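Predicted sugar phosphatases of the HAD superfamily (Cytophaga hutchinsonii, PDB 2HX1) probably hydrolyses phosphate esters of sugars in a magnesium-containing active site, as a capped phosphatase of the haloacid dehalogenase superfamily. Local coordinates at residues A[29-34]-A[65-70]; A[59-64]-A[109-114]; A[255-258]-A[264-267]. One frame throughout, in Å; residues are numbered along the deposited sequence. Where two conformers were deposited one is given.

Interaction 1. Residues A[29-34]-A[65-70]; sequences NGLLPG and DSYHKL
The phenol ring of Y67 meets the other segment at its edge: CD2 of L31 lies near the plane of the ring, 4.2 Å from Y67 CD1. The ring also has a cation-pi partner in K26, and the Y67 side chain packs on A21 and L72 as well. The CB of Y67 does not face residues 29-34; the CD1 edge of its ring makes the contact.

Most of the contact is leucine on leucine. L31 and L70 lie slantwise over each other, and L31 CG sits 3.8 Å from L70 CB. The two methyls of L31 divide the work. CD1 approaches the end of the helix, 3.7 Å from L70 CB and 3.3 Å from the carbonyl oxygen L70 O, whereas CD2 is 4.1 Å from L70 CD1 and also meets the tyrosine edge. A chi1 of -62° turns CG of L31 away from its own carbonyl carbon and carries both methyls across to the helix.

Strands 26-27 and 30-31 form a short antiparallel hairpin following core strand 16-19, the position of the flap in HAD phosphatases. Helix 60-69 belongs to the crossover from strand 48-53 to strand 80-82, so the contact rests the hairpin against the C-terminal end of a core helix. Y67 lies about 10 Å from the bound magnesium ion, measured from its side chain.

G30 precedes L31 with phi 96° and psi -161°, where a CB would be forced against the carbonyl oxygen of N29. L70 is exposed, while L31 also packs on L72 of the following loop.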
ATOM      1  N   ASN A  29      -3.679   5.298  31.881  1.00 43.36           N
ATOM      2  CA  ASN A  29      -3.740   5.774  33.258  1.00 44.26           C
ATOM      3  C   ASN A  29      -3.147   4.786  34.277  1.00 42.68           C
ATOM      4  O   ASN A  29      -3.651   4.661  35.378  1.00 43.41           O
ATOM      5  CB  ASN A  29      -5.180   6.175  33.626  1.00 45.92           C
ATOM      6  CG  ASN A  29      -6.172   5.076  33.355  1.00 47.12           C
ATOM      7  OD1 ASN A  29      -5.804   3.903  33.272  1.00 48.95           O
ATOM      8  ND2 ASN A  29      -7.434   5.449  33.187  1.00 48.75           N
ATOM      9  N   GLY A  30      -2.086   4.079  33.897  1.00 38.81           N
ATOM     10  CA  GLY A  30      -1.369   3.206  34.816  1.00 36.33           C
ATOM     11  C   GLY A  30      -1.766   1.739  34.776  1.00 34.42           C
ATOM     12  O   GLY A  30      -2.352   1.261  33.816  1.00 33.71           O
ATOM     13  N   LEU A  31      -1.420   1.023  35.836  1.00 31.97           N
ATOM     14  CA  LEU A  31      -1.698  -0.413  35.959  1.00 32.51           C
ATOM     15  C   LEU A  31      -3.181  -0.712  35.867  1.00 31.89           C
ATOM     16  O   LEU A  31      -3.997   0.065  36.382  1.00 32.24           O
ATOM     17  CB  LEU A  31      -1.197  -0.931  37.323  1.00 30.46           C
ATOM     18  CG  LEU A  31       0.286  -0.842  37.644  1.00 32.12           C
ATOM     19  CD1 LEU A  31       0.576  -1.315  39.082  1.00 28.41           C
ATOM     20  CD2 LEU A  31       1.073  -1.631  36.607  1.00 29.23           C
ATOM     21  N   LEU A  32      -3.532  -1.828  35.223  1.00 30.14           N
ATOM     22  CA  LEU A  32      -4.912  -2.314  35.239  1.00 32.82           C
ATOM     23  C   LEU A  32      -5.278  -2.670  36.667  1.00 32.02           C
ATOM     24  O   LEU A  32      -4.516  -3.352  37.345  1.00 30.71           O
ATOM     25  CB  LEU A  32      -5.093  -3.554  34.359  1.00 36.15           C
ATOM     26  CG  LEU A  32      -5.737  -3.317  32.988  1.00 36.86           C
ATOM     27  CD1 LEU A  32      -5.039  -2.208  32.207  1.00 39.90           C
ATOM     28  CD2 LEU A  32      -5.759  -4.627  32.227  1.00 37.86           C
ATOM     29  N   PRO A  33      -6.420  -2.177  37.161  1.00 34.16           N
ATOM     30  CA  PRO A  33      -6.672  -2.435  38.597  1.00 34.86           C
ATOM     31  C   PRO A  33      -6.722  -3.920  38.908  1.00 34.24           C
ATOM     32  O   PRO A  33      -7.395  -4.659  38.215  1.00 35.82           O
ATOM     33  CB  PRO A  33      -8.021  -1.789  38.843  1.00 32.71           C
ATOM     34  CG  PRO A  33      -8.159  -0.769  37.735  1.00 37.35           C
ATOM     35  CD  PRO A  33      -7.497  -1.390  36.539  1.00 34.27           C
ATOM     36  N   GLY A  34      -5.977  -4.346  39.914  1.00 34.29           N
ATOM     37  CA  GLY A  34      -5.950  -5.748  40.332  1.00 34.15           C
ATOM     38  C   GLY A  34      -4.821  -6.587  39.754  1.00 34.37           C
ATOM     39  O   GLY A  34      -4.575  -7.706  40.216  1.00 33.46           O
ATOM     40  N   ASP A  65      11.905  -0.351  36.750  1.00 30.21           N
ATOM     41  CA  ASP A  65      11.752   0.757  37.706  0.70 30.38           C
ATOM     42  C   ASP A  65      10.387   1.404  37.591  1.00 30.29           C
ATOM     43  O   ASP A  65       9.797   1.785  38.587  1.00 32.09           O
ATOM     44  CB  ASP A  65      12.839   1.819  37.482  0.70 32.00           C
ATOM     45  CG  ASP A  65      12.726   3.009  38.455  0.70 35.86           C
ATOM     46  OD1 ASP A  65      12.847   2.806  39.681  0.70 25.27           O
ATOM     47  OD2 ASP A  65      12.512   4.151  37.981  0.70 39.31           O
ATOM     48  N   SER A  66       9.870   1.516  36.370  1.00 28.76           N
ATOM     49  CA  SER A  66       8.517   2.037  36.168  1.00 28.78           C
ATOM     50  C   SER A  66       7.453   1.218  36.842  1.00 27.15           C
ATOM     51  O   SER A  66       6.514   1.790  37.356  1.00 26.72           O
ATOM     52  CB  SER A  66       8.135   2.121  34.691  1.00 29.72           C
ATOM     53  OG  SER A  66       9.080   2.870  33.965  1.00 44.56           O
ATOM     54  N   TYR A  67       7.580  -0.115  36.810  1.00 28.11           N
ATOM     55  CA  TYR A  67       6.648  -1.002  37.532  1.00 29.32           C
ATOM     56  C   TYR A  67       6.820  -0.862  39.031  1.00 30.71           C
ATOM     57  O   TYR A  67       5.838  -0.854  39.749  1.00 32.34           O
ATOM     58  CB  TYR A  67       6.802  -2.484  37.118  1.00 29.08           C
ATOM     59  CG  TYR A  67       6.312  -2.778  35.708  1.00 29.45           C
ATOM     60  CD1 TYR A  67       4.970  -2.814  35.407  1.00 27.85           C
ATOM     61  CD2 TYR A  67       7.206  -2.970  34.680  1.00 29.85           C
ATOM     62  CE1 TYR A  67       4.525  -3.074  34.107  1.00 29.59           C
ATOM     63  CE2 TYR A  67       6.782  -3.212  33.392  1.00 28.94           C
ATOM     64  CZ  TYR A  67       5.451  -3.272  33.111  1.00 29.21           C
ATOM     65  OH  TYR A  67       5.080  -3.519  31.817  1.00 30.99           O
ATOM     66  N   HIS A  68       8.060  -0.758  39.501  1.00 31.00           N
ATOM     67  CA  HIS A  68       8.318  -0.522  40.936  1.00 34.73           C
ATOM     68  C   HIS A  68       7.648   0.752  41.427  1.00 35.45           C
ATOM     69  O   HIS A  68       6.968   0.726  42.439  1.00 36.02           O
ATOM     70  CB  HIS A  68       9.801  -0.448  41.238  1.00 34.36           C
ATOM     71  CG  HIS A  68      10.535  -1.691  40.868  1.00 34.87           C
ATOM     72  ND1 HIS A  68      11.883  -1.708  40.602  1.00 31.52           N
ATOM     73  CD2 HIS A  68      10.094  -2.956  40.682  1.00 34.90           C
ATOM     74  CE1 HIS A  68      12.244  -2.938  40.281  1.00 39.67           C
ATOM     75  NE2 HIS A  68      11.176  -3.715  40.327  1.00 35.85           N
ATOM     76  N   LYS A  69       7.788   1.839  40.669  1.00 35.49           N
ATOM     77  CA  LYS A  69       7.126   3.101  41.017  1.00 38.33           C
ATOM     78  C   LYS A  69       5.640   2.916  41.151  1.00 38.71           C
ATOM     79  O   LYS A  69       5.047   3.486  42.051  1.00 41.46           O
ATOM     80  CB  LYS A  69       7.379   4.210  39.984  1.00 36.56           C
ATOM     81  CG  LYS A  69       8.802   4.790  40.009  1.00 40.87           C
ATOM     82  CD  LYS A  69       8.862   6.095  39.195  1.00 43.05           C
ATOM     83  CE  LYS A  69      10.020   6.125  38.185  1.00 50.42           C
ATOM     84  NZ  LYS A  69       9.827   7.163  37.114  1.00 47.28           N
ATOM     85  N   LEU A  70       5.051   2.122  40.255  1.00 37.64           N
ATOM     86  CA  LEU A  70       3.614   1.840  40.273  1.00 36.43           C
ATOM     87  C   LEU A  70       3.222   0.780  41.330  1.00 37.70           C
ATOM     88  O   LEU A  70       2.049   0.444  41.492  1.00 36.09           O
ATOM     89  CB  LEU A  70       3.137   1.412  38.889  1.00 34.15           C
ATOM     90  CG  LEU A  70       3.237   2.500  37.800  1.00 33.68           C
ATOM     91  CD1 LEU A  70       2.968   1.988  36.389  1.00 32.60           C
ATOM     92  CD2 LEU A  70       2.308   3.657  38.131  1.00 40.19           C
TER

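Interaction 2. Residues A[59-64]-A[109-114]; sequences SPEQLA and ANYLVS
Q62 OE1 is joined to Y111 N through one water, which donates to the amide oxygen at 2.8 Å and accepts from the backbone N-H of Y111. The same OE1 takes a weak bond from S59 N. In return Q62 N donates to S59 OG (3.1 Å, 158° at the hydrogen), completing a capping box at the start of helix 60-69.

S59 CA lies over the centre of one face of the Y111 ring, a CH-pi contact 3.9 Å from the centroid and 13° off the normal, while S59 CB touches Y111 CD1 at 3.4 Å. P60 CD reaches Y111 CZ obliquely at 3.6 Å. A chi1 of -179° swings the ring away from its own backbone N, toward the helix start. Replacing Y111 by an alanine is likely to leave S59 CA and P60 CD without their aromatic partner and to open a gap beside the helix cap.

Residues 109-114 follow strand 98-103 of the second sheet, probably the cap domain, and L112 packs on M119 of strand 117-121. P60 and Y111 both touch M85 of helix 83-94, whose K88 makes a cation-pi contact with Y111, while L63 packs on I80 of core strand 80-82.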
ATOM      1  N   SER A  59      15.884   1.225  28.964  1.00 28.06           N
ATOM      2  CA  SER A  59      16.514  -0.057  29.281  1.00 28.30           C
ATOM      3  C   SER A  59      15.550  -0.943  30.058  1.00 28.28           C
ATOM      4  O   SER A  59      14.614  -0.435  30.653  1.00 28.32           O
ATOM      5  CB  SER A  59      17.746   0.150  30.158  1.00 31.28           C
ATOM      6  OG  SER A  59      17.412   0.635  31.458  1.00 26.15           O
ATOM      7  N   PRO A  60      15.789  -2.265  30.073  1.00 29.67           N
ATOM      8  CA  PRO A  60      14.986  -3.177  30.921  1.00 29.49           C
ATOM      9  C   PRO A  60      14.954  -2.772  32.398  1.00 28.48           C
ATOM     10  O   PRO A  60      13.909  -2.868  33.041  1.00 25.51           O
ATOM     11  CB  PRO A  60      15.684  -4.521  30.752  1.00 31.76           C
ATOM     12  CG  PRO A  60      16.299  -4.444  29.398  1.00 32.68           C
ATOM     13  CD  PRO A  60      16.792  -3.004  29.283  1.00 29.50           C
ATOM     14  N   GLU A  61      16.089  -2.294  32.902  1.00 29.32           N
ATOM     15  CA  GLU A  61      16.221  -1.786  34.282  1.00 30.57           C
ATOM     16  C   GLU A  61      15.276  -0.621  34.559  1.00 29.56           C
ATOM     17  O   GLU A  61      14.642  -0.579  35.601  1.00 30.51           O
ATOM     18  CB  GLU A  61      17.688  -1.342  34.563  1.00 32.53           C
ATOM     19  CG  GLU A  61      18.784  -2.440  34.261  1.00 45.61           C
ATOM     20  CD  GLU A  61      19.407  -2.370  32.812  1.00 52.35           C
ATOM     21  OE1 GLU A  61      20.444  -1.666  32.609  1.00 50.41           O
ATOM     22  OE2 GLU A  61      18.883  -3.036  31.889  1.00 46.29           O
ATOM     23  N   GLN A  62      15.185   0.312  33.613  1.00 28.79           N
ATOM     24  CA  GLN A  62      14.265   1.464  33.694  1.00 30.27           C
ATOM     25  C   GLN A  62      12.828   1.063  33.472  1.00 27.10           C
ATOM     26  O   GLN A  62      11.947   1.592  34.120  1.00 25.48           O
ATOM     27  CB  GLN A  62      14.655   2.560  32.686  1.00 30.08           C
ATOM     28  CG  GLN A  62      15.913   3.351  33.084  1.00 31.80           C
ATOM     29  CD  GLN A  62      16.399   4.343  31.981  1.00 39.94           C
ATOM     30  OE1 GLN A  62      16.605   3.965  30.792  1.00 46.68           O
ATOM     31  NE2 GLN A  62      16.585   5.614  32.377  1.00 41.80           N
ATOM     32  N   LEU A  63      12.582   0.118  32.570  1.00 27.01           N
ATOM     33  CA  LEU A  63      11.247  -0.442  32.394  1.00 25.64           C
ATOM     34  C   LEU A  63      10.761  -1.104  33.687  1.00 25.55           C
ATOM     35  O   LEU A  63       9.599  -0.927  34.070  1.00 25.99           O
ATOM     36  CB  LEU A  63      11.248  -1.453  31.235  1.00 27.99           C
ATOM     37  CG  LEU A  63      11.498  -0.958  29.809  1.00 27.25           C
ATOM     38  CD1 LEU A  63      11.614  -2.178  28.865  1.00 27.46           C
ATOM     39  CD2 LEU A  63      10.357  -0.058  29.406  1.00 18.63           C
ATOM     40  N   ALA A  64      11.648  -1.838  34.363  1.00 25.82           N
ATOM     41  CA  ALA A  64      11.320  -2.458  35.664  1.00 27.37           C
ATOM     42  C   ALA A  64      11.090  -1.409  36.748  1.00 28.31           C
ATOM     43  O   ALA A  64      10.179  -1.556  37.558  1.00 27.24           O
ATOM     44  CB  ALA A  64      12.404  -3.464  36.116  1.00 24.33           C
ATOM     45  N   ALA A 109      18.047   7.444  24.502  1.00 31.77           N
ATOM     46  CA  ALA A 109      19.306   7.129  23.821  1.00 30.74           C
ATOM     47  C   ALA A 109      20.385   6.536  24.735  1.00 30.26           C
ATOM     48  O   ALA A 109      21.302   5.899  24.248  1.00 27.84           O
ATOM     49  CB  ALA A 109      19.828   8.375  23.178  1.00 26.75           C
ATOM     50  N   ASN A 110      20.271   6.760  26.042  1.00 32.02           N
ATOM     51  CA  ASN A 110      21.308   6.375  27.024  1.00 36.01           C
ATOM     52  C   ASN A 110      21.656   4.881  27.050  1.00 34.16           C
ATOM     53  O   ASN A 110      22.833   4.488  27.089  1.00 34.92           O
ATOM     54  CB  ASN A 110      20.886   6.837  28.432  1.00 37.79           C
ATOM     55  CG  ASN A 110      21.270   8.302  28.729  1.00 47.59           C
ATOM     56  OD1 ASN A 110      22.113   8.912  28.040  1.00 54.12           O
ATOM     57  ND2 ASN A 110      20.662   8.861  29.781  1.00 52.62           N
ATOM     58  N   TYR A 111      20.625   4.053  27.004  1.00 33.70           N
ATOM     59  CA  TYR A 111      20.786   2.599  26.952  1.00 33.80           C
ATOM     60  C   TYR A 111      21.654   2.126  25.782  1.00 33.84           C
ATOM     61  O   TYR A 111      22.294   1.073  25.873  1.00 31.80           O
ATOM     62  CB  TYR A 111      19.408   1.948  26.813  1.00 36.30           C
ATOM     63  CG  TYR A 111      19.366   0.424  26.767  1.00 39.10           C
ATOM     64  CD1 TYR A 111      20.032  -0.363  27.735  1.00 46.94           C
ATOM     65  CD2 TYR A 111      18.596  -0.235  25.806  1.00 41.09           C
ATOM     66  CE1 TYR A 111      19.957  -1.783  27.713  1.00 43.55           C
ATOM     67  CE2 TYR A 111      18.504  -1.640  25.779  1.00 45.78           C
ATOM     68  CZ  TYR A 111      19.194  -2.408  26.718  1.00 44.74           C
ATOM     69  OH  TYR A 111      19.083  -3.784  26.661  1.00 42.08           O
ATOM     70  N   LEU A 112      21.660   2.868  24.674  1.00 34.46           N
ATOM     71  CA  LEU A 112      22.402   2.398  23.480  1.00 36.45           C
ATOM     72  C   LEU A 112      23.846   2.898  23.454  1.00 38.11           C
ATOM     73  O   LEU A 112      24.650   2.419  22.640  1.00 38.28           O
ATOM     74  CB  LEU A 112      21.666   2.769  22.188  1.00 37.05           C
ATOM     75  CG  LEU A 112      20.313   2.091  21.929  1.00 38.00           C
ATOM     76  CD1 LEU A 112      19.674   2.684  20.667  1.00 38.37           C
ATOM     77  CD2 LEU A 112      20.471   0.598  21.773  1.00 31.88           C
ATOM     78  N   VAL A 113      24.178   3.830  24.346  1.00 40.20           N
ATOM     79  CA  VAL A 113      25.555   4.346  24.466  1.00 43.97           C
ATOM     80  C   VAL A 113      26.557   3.182  24.603  1.00 49.18           C
ATOM     81  O   VAL A 113      26.302   2.195  25.314  1.00 50.56           O
ATOM     82  CB  VAL A 113      25.631   5.325  25.674  1.00 44.44           C
ATOM     83  CG1 VAL A 113      27.055   5.600  26.115  1.00 43.98           C
ATOM     84  CG2 VAL A 113      24.895   6.620  25.326  1.00 43.49           C
ATOM     85  N   SER A 114      27.672   3.272  23.878  1.00 52.52           N
ATOM     86  CA  SER A 114      28.703   2.229  23.929  1.00 55.09           C
ATOM     87  C   SER A 114      30.055   2.746  23.423  1.00 56.45           C
ATOM     88  O   SER A 114      30.156   3.881  22.938  1.00 54.58           O
ATOM     89  CB  SER A 114      28.255   1.000  23.126  1.00 55.83           C
ATOM     90  OG  SER A 114      28.130   1.308  21.756  1.00 56.87           O
TER
HETATM   91  O   HOH W   1      17.683   4.477  28.241  1.00 43.25           O

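Interaction 3. Residues A[255-258]-A[264-267]; sequences GNTR and TKIK
K265 reaches back from helix 262-269 to N256 in the loop after strand 248-252, within a beta-alpha unit of the Rossmann-like HAD core. The close part of the contact is polar. K265 NZ donates to N256 O at 3.2 Å, a weak bond, and more closely to a water at 2.7 Å. That water donates to N256 O and accepts from R258 N at 3.0 Å, so two routes tie the lysine end to the loop backbone.

The apolar part is looser. T257 CG2 and K265 CD come no nearer than 4.2 Å, and the two side chains run antiparallel alongside one another. Leaving the helix with a chi1 of -68°, the K265 chain stays extended beyond CG, which is how its amine spans the distance to the loop. R258 is exposed, and its ion pairs with D260 and D261 are long and weak.

Inward lies the metal site: N256, whose side chain is about 5 Å from the magnesium ion, bonds through ND2 to T234 OG1 and through its backbone N to OD2 of the metal-site residue D233, while the hydroxyl T257 OG1 is hydrogen-bonded to D233 O.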
ATOM      1  N   GLY A 255      -7.432  -4.028  25.547  1.00 24.07           N
ATOM      2  CA  GLY A 255      -6.547  -3.135  24.789  1.00 25.45           C
ATOM      3  C   GLY A 255      -7.032  -2.869  23.385  1.00 26.94           C
ATOM      4  O   GLY A 255      -8.196  -2.533  23.197  1.00 29.79           O
ATOM      5  N   ASN A 256      -6.145  -3.030  22.401  1.00 27.54           N
ATOM      6  CA  ASN A 256      -6.450  -2.736  21.003  1.00 25.41           C
ATOM      7  C   ASN A 256      -7.590  -3.533  20.405  1.00 25.33           C
ATOM      8  O   ASN A 256      -8.172  -3.098  19.438  1.00 25.70           O
ATOM      9  CB  ASN A 256      -5.231  -2.960  20.092  1.00 26.47           C
ATOM     10  CG  ASN A 256      -4.148  -1.883  20.242  1.00 29.85           C
ATOM     11  OD1 ASN A 256      -4.412  -0.725  20.607  1.00 31.45           O
ATOM     12  ND2 ASN A 256      -2.905  -2.276  19.961  1.00 27.09           N
ATOM     13  N   THR A 257      -7.850  -4.737  20.880  1.00 25.81           N
ATOM     14  CA  THR A 257      -8.934  -5.533  20.291  1.00 24.61           C
ATOM     15  C   THR A 257     -10.137  -5.400  21.228  1.00 25.77           C
ATOM     16  O   THR A 257     -10.155  -5.976  22.295  1.00 26.70           O
ATOM     17  CB  THR A 257      -8.536  -7.016  20.048  1.00 23.46           C
ATOM     18  OG1 THR A 257      -7.246  -7.078  19.421  1.00 23.27           O
ATOM     19  CG2 THR A 257      -9.542  -7.724  19.124  1.00 18.35           C
ATOM     20  N   ARG A 258     -11.112  -4.580  20.857  1.00 27.02           N
ATOM     21  CA  ARG A 258     -12.310  -4.404  21.672  1.00 30.24           C
ATOM     22  C   ARG A 258     -13.241  -5.588  21.469  1.00 28.58           C
ATOM     23  O   ARG A 258     -13.243  -6.203  20.387  1.00 28.78           O
ATOM     24  CB  ARG A 258     -13.008  -3.095  21.309  1.00 32.92           C
ATOM     25  CG  ARG A 258     -12.116  -1.860  21.559  1.00 39.28           C
ATOM     26  CD  ARG A 258     -12.882  -0.539  21.636  1.00 45.58           C
ATOM     27  NE  ARG A 258     -14.149  -0.584  20.895  1.00 64.66           N
ATOM     28  CZ  ARG A 258     -15.371  -0.440  21.426  1.00 69.08           C
ATOM     29  NH1 ARG A 258     -15.544  -0.215  22.736  1.00 71.23           N
ATOM     30  NH2 ARG A 258     -16.437  -0.519  20.630  1.00 66.06           N
ATOM     31  N   THR A 264     -14.883 -10.058  14.215  1.00 28.13           N
ATOM     32  CA  THR A 264     -14.618  -9.449  12.913  1.00 30.57           C
ATOM     33  C   THR A 264     -13.117  -9.343  12.625  1.00 29.21           C
ATOM     34  O   THR A 264     -12.656  -9.763  11.555  1.00 29.78           O
ATOM     35  CB  THR A 264     -15.346  -8.094  12.795  1.00 30.70           C
ATOM     36  OG1 THR A 264     -16.726  -8.372  12.525  1.00 35.52           O
ATOM     37  CG2 THR A 264     -14.782  -7.243  11.679  1.00 35.67           C
ATOM     38  N   LYS A 265     -12.339  -8.830  13.575  1.00 28.41           N
ATOM     39  CA  LYS A 265     -10.908  -8.689  13.319  1.00 26.98           C
ATOM     40  C   LYS A 265     -10.276 -10.058  13.172  1.00 26.29           C
ATOM     41  O   LYS A 265      -9.409 -10.236  12.316  1.00 26.85           O
ATOM     42  CB  LYS A 265     -10.210  -7.847  14.375  1.00 26.23           C
ATOM     43  CG  LYS A 265     -10.615  -6.367  14.350  1.00 29.81           C
ATOM     44  CD  LYS A 265     -10.024  -5.631  15.565  1.00 33.82           C
ATOM     45  CE  LYS A 265      -9.941  -4.110  15.357  1.00 35.58           C
ATOM     46  NZ  LYS A 265      -9.058  -3.471  16.362  1.00 36.86           N
ATOM     47  N   ILE A 266     -10.719 -11.042  13.963  1.00 25.60           N
ATOM     48  CA  ILE A 266     -10.138 -12.371  13.869  1.00 25.17           C
ATOM     49  C   ILE A 266     -10.449 -12.979  12.482  1.00 28.06           C
ATOM     50  O   ILE A 266      -9.563 -13.538  11.820  1.00 27.57           O
ATOM     51  CB  ILE A 266     -10.578 -13.268  15.036  1.00 27.06           C
ATOM     52  CG1 ILE A 266      -9.969 -12.739  16.342  1.00 28.17           C
ATOM     53  CG2 ILE A 266     -10.159 -14.733  14.807  1.00 17.45           C
ATOM     54  CD1 ILE A 266     -10.618 -13.279  17.614  1.00 25.92           C
ATOM     55  N   LYS A 267     -11.688 -12.812  12.030  1.00 30.18           N
ATOM     56  CA  LYS A 267     -12.130 -13.319  10.734  1.00 32.17           C
ATOM     57  C   LYS A 267     -11.450 -12.618   9.570  1.00 32.28           C
ATOM     58  O   LYS A 267     -11.100 -13.265   8.580  1.00 32.34           O
ATOM     59  CB  LYS A 267     -13.654 -13.184  10.599  1.00 33.24           C
ATOM     60  CG  LYS A 267     -14.260 -13.905   9.386  1.00 38.24           C
ATOM     61  CD  LYS A 267     -15.798 -14.092   9.543  1.00 37.50           C
ATOM     62  CE  LYS A 267     -16.453 -14.521   8.229  1.00 45.26           C
ATOM     63  NZ  LYS A 267     -17.861 -15.046   8.362  1.00 40.17           N
TER
HETATM   64  O   HOH W   2     -11.006  -3.227  18.196  1.00 26.37           O

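Along the chain interactions 1 and 2 interlock, their segments alternating, and interaction 3 opens after both have closed. Helix 60-69 is common to the first pair: its start meets residues 109-114 and its end meets hairpin strand 30-31, with centres 19 Å apart. Interaction 3 lies between strand 248-252 and helix 262-269, beside the six-stranded parallel sheet whose strands 48-53 and 80-82 are connected by helix 60-69. Its centre is 25 Å from interaction 1 and 32 Å from interaction 2, on the other side of the chain's centre from the latter. Interaction 2 joins core to probable cap, while interaction 3 adjoins the magnesium site and interaction 1 comes to about 10 Å of it at the Y67 side chain.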